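Long-range contact in putative alkaline phosphatase (Pseudomonas fluorescens, PDB 4F1V), which binds phosphate in the periplasm with high affinity, probably as the solute-binding component of a PstSACB-type ABC importer: residues T93-P98 and Y288-F293. Numbering follows the deposited sequence.
Sequences TSVAIP and YPILGF
T93 pairs with G292 and S94 with L291 in antiparallel register, at the end of strand 85-94 and the start of strand 291-299. T93 and G292 form the hydrogen-bonded pair, with T93 N to G292 O and G292 N to T93 O both 2.9 Å. S94 and L291 form the next, non-hydrogen-bonded pair. Past it the sheet pairing ends, yet V95 N still reaches I290 O at 3.0 Å. This donor sits above the carbonyl plane, 49° out of it. Y288 bridges the widening gap. Its CG is anti to the backbone N (chi1 -176°), and the ring extends to V95. Y288 OH donates to V95 O at 2.7 Å, in the carbonyl plane, and that oxygen lies at the ring edge. A water accepts from I97 N and donates to Y288 OH. Beside this, V95 CB packs on I290 CG2 at 3.7 Å. T93 OG1 donates to S94 O of the next residue (2.8 Å), and S94 OG bonds to P242 O. Residues 93-98 lead from the five-stranded sheet to the four-stranded one, consistent with a linker between the lobes of a venus-flytrap fold. Tyrosine hydroxyl and water thus give the buried V95 carbonyl and I97 amide polar partners where the chains separate.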
loop_
_atom_site.group_PDB
_atom_site.type_symbol
_atom_site.label_atom_id
_atom_site.label_comp_id
_atom_site.label_asym_id
_atom_site.label_seq_id
_atom_site.Cartn_x
_atom_site.Cartn_y
_atom_site.Cartn_z
ATOM N N THR A 93 -0.633 -4.865 5.222
ATOM C CA THR A 93 -1.985 -4.917 4.692
ATOM C C THR A 93 -2.202 -6.135 3.813
ATOM O O THR A 93 -1.302 -6.532 3.052
ATOM C CB THR A 93 -2.298 -3.612 3.854
ATOM O OG1 THR A 93 -3.666 -3.562 3.528
ATOM C CG2 THR A 93 -1.416 -3.423 2.642
ATOM N N SER A 94 -3.422 -6.674 3.876
ATOM C CA SER A 94 -3.875 -7.590 2.851
ATOM C C SER A 94 -4.346 -6.757 1.595
ATOM O O SER A 94 -4.462 -5.529 1.660
ATOM C CB SER A 94 -5.028 -8.470 3.351
ATOM O OG SER A 94 -6.142 -7.633 3.682
ATOM N N VAL A 95 -4.620 -7.475 0.509
ATOM C CA VAL A 95 -5.310 -6.929 -0.625
ATOM C C VAL A 95 -6.588 -7.778 -0.816
ATOM O O VAL A 95 -6.480 -9.002 -1.053
ATOM C CB VAL A 95 -4.456 -6.940 -1.910
ATOM C CG1 VAL A 95 -5.289 -6.401 -3.092
ATOM C CG2 VAL A 95 -3.175 -6.162 -1.712
ATOM N N ALA A 96 -7.735 -7.150 -0.638
ATOM C CA ALA A 96 -9.044 -7.826 -0.694
ATOM C C ALA A 96 -9.593 -7.856 -2.158
ATOM O O ALA A 96 -9.195 -7.027 -2.971
ATOM C CB ALA A 96 -10.013 -7.074 0.232
ATOM N N ILE A 97 -10.530 -8.772 -2.359
ATOM C CA ILE A 97 -11.172 -8.978 -3.651
ATOM C C ILE A 97 -12.701 -8.833 -3.461
ATOM O O ILE A 97 -13.445 -9.822 -3.441
ATOM C CB ILE A 97 -10.805 -10.360 -4.256
ATOM C CG1 ILE A 97 -9.279 -10.575 -4.320
ATOM C CG2 ILE A 97 -11.406 -10.494 -5.673
ATOM C CD1 ILE A 97 -8.480 -9.615 -5.137
ATOM N N PRO A 98 -13.180 -7.578 -3.291
ATOM C CA PRO A 98 -14.619 -7.357 -3.174
ATOM C C PRO A 98 -15.279 -7.497 -4.567
ATOM O O PRO A 98 -14.680 -7.226 -5.587
ATOM C CB PRO A 98 -14.727 -5.943 -2.610
ATOM C CG PRO A 98 -13.504 -5.253 -3.225
ATOM C CD PRO A 98 -12.429 -6.316 -3.208
ATOM N N TYR A 288 -4.149 -15.961 4.506
ATOM C CA TYR A 288 -4.565 -15.308 3.270
ATOM C C TYR A 288 -3.315 -14.907 2.450
ATOM O O TYR A 288 -2.359 -14.365 3.028
ATOM C CB TYR A 288 -5.373 -14.058 3.619
ATOM C CG TYR A 288 -5.929 -13.362 2.405
ATOM C CD1 TYR A 288 -7.105 -13.829 1.807
ATOM C CD2 TYR A 288 -5.307 -12.235 1.843
ATOM C CE1 TYR A 288 -7.655 -13.194 0.692
ATOM C CE2 TYR A 288 -5.843 -11.589 0.735
ATOM C CZ TYR A 288 -7.025 -12.061 0.144
ATOM O OH TYR A 288 -7.624 -11.436 -0.905
ATOM N N PRO A 289 -3.297 -15.133 1.150
ATOM C CA PRO A 289 -2.007 -15.073 0.431
ATOM C C PRO A 289 -1.593 -13.700 -0.075
ATOM O O PRO A 289 -0.432 -13.516 -0.415
ATOM C CB PRO A 289 -2.194 -16.062 -0.720
ATOM C CG PRO A 289 -3.669 -16.052 -0.985
ATOM C CD PRO A 289 -4.301 -15.944 0.363
ATOM N N ILE A 290 -2.547 -12.740 -0.277
ATOM C CA ILE A 290 -2.215 -11.491 -0.941
ATOM C C ILE A 290 -1.991 -10.393 0.056
ATOM O O ILE A 290 -2.944 -9.975 0.780
ATOM C CB ILE A 290 -3.286 -11.027 -1.964
ATOM C CG1 ILE A 290 -3.926 -12.206 -2.738
ATOM C CG2 ILE A 290 -2.653 -10.029 -2.931
ATOM C CD1 ILE A 290 -5.009 -11.778 -3.697
ATOM N N LEU A 291 -0.768 -9.886 0.189
ATOM C CA LEU A 291 -0.403 -8.949 1.253
ATOM C C LEU A 291 0.816 -8.108 0.800
ATOM O O LEU A 291 1.505 -8.423 -0.182
ATOM C CB LEU A 291 -0.150 -9.641 2.590
ATOM C CG LEU A 291 1.227 -10.298 2.780
ATOM C CD1 LEU A 291 1.276 -10.986 4.141
ATOM C CD2 LEU A 291 1.597 -11.306 1.696
ATOM N N GLY A 292 1.114 -7.078 1.608
ATOM C CA GLY A 292 2.339 -6.281 1.455
ATOM C C GLY A 292 2.343 -5.145 2.437
ATOM O O GLY A 292 1.630 -5.212 3.455
ATOM N N PHE A 293 3.175 -4.124 2.190
ATOM C CA PHE A 293 3.308 -2.967 3.072
ATOM C C PHE A 293 2.866 -1.703 2.370
ATOM O O PHE A 293 3.022 -1.533 1.153
ATOM C CB PHE A 293 4.771 -2.783 3.589
ATOM C CG PHE A 293 5.186 -3.905 4.506
ATOM C CD1 PHE A 293 5.738 -5.079 4.005
ATOM C CD2 PHE A 293 4.941 -3.796 5.861
ATOM C CE1 PHE A 293 6.067 -6.120 4.865
ATOM C CE2 PHE A 293 5.275 -4.838 6.714
ATOM C CZ PHE A 293 5.863 -5.991 6.230
HETATM O O HOH W 1 -10.442 -11.032 -0.704
#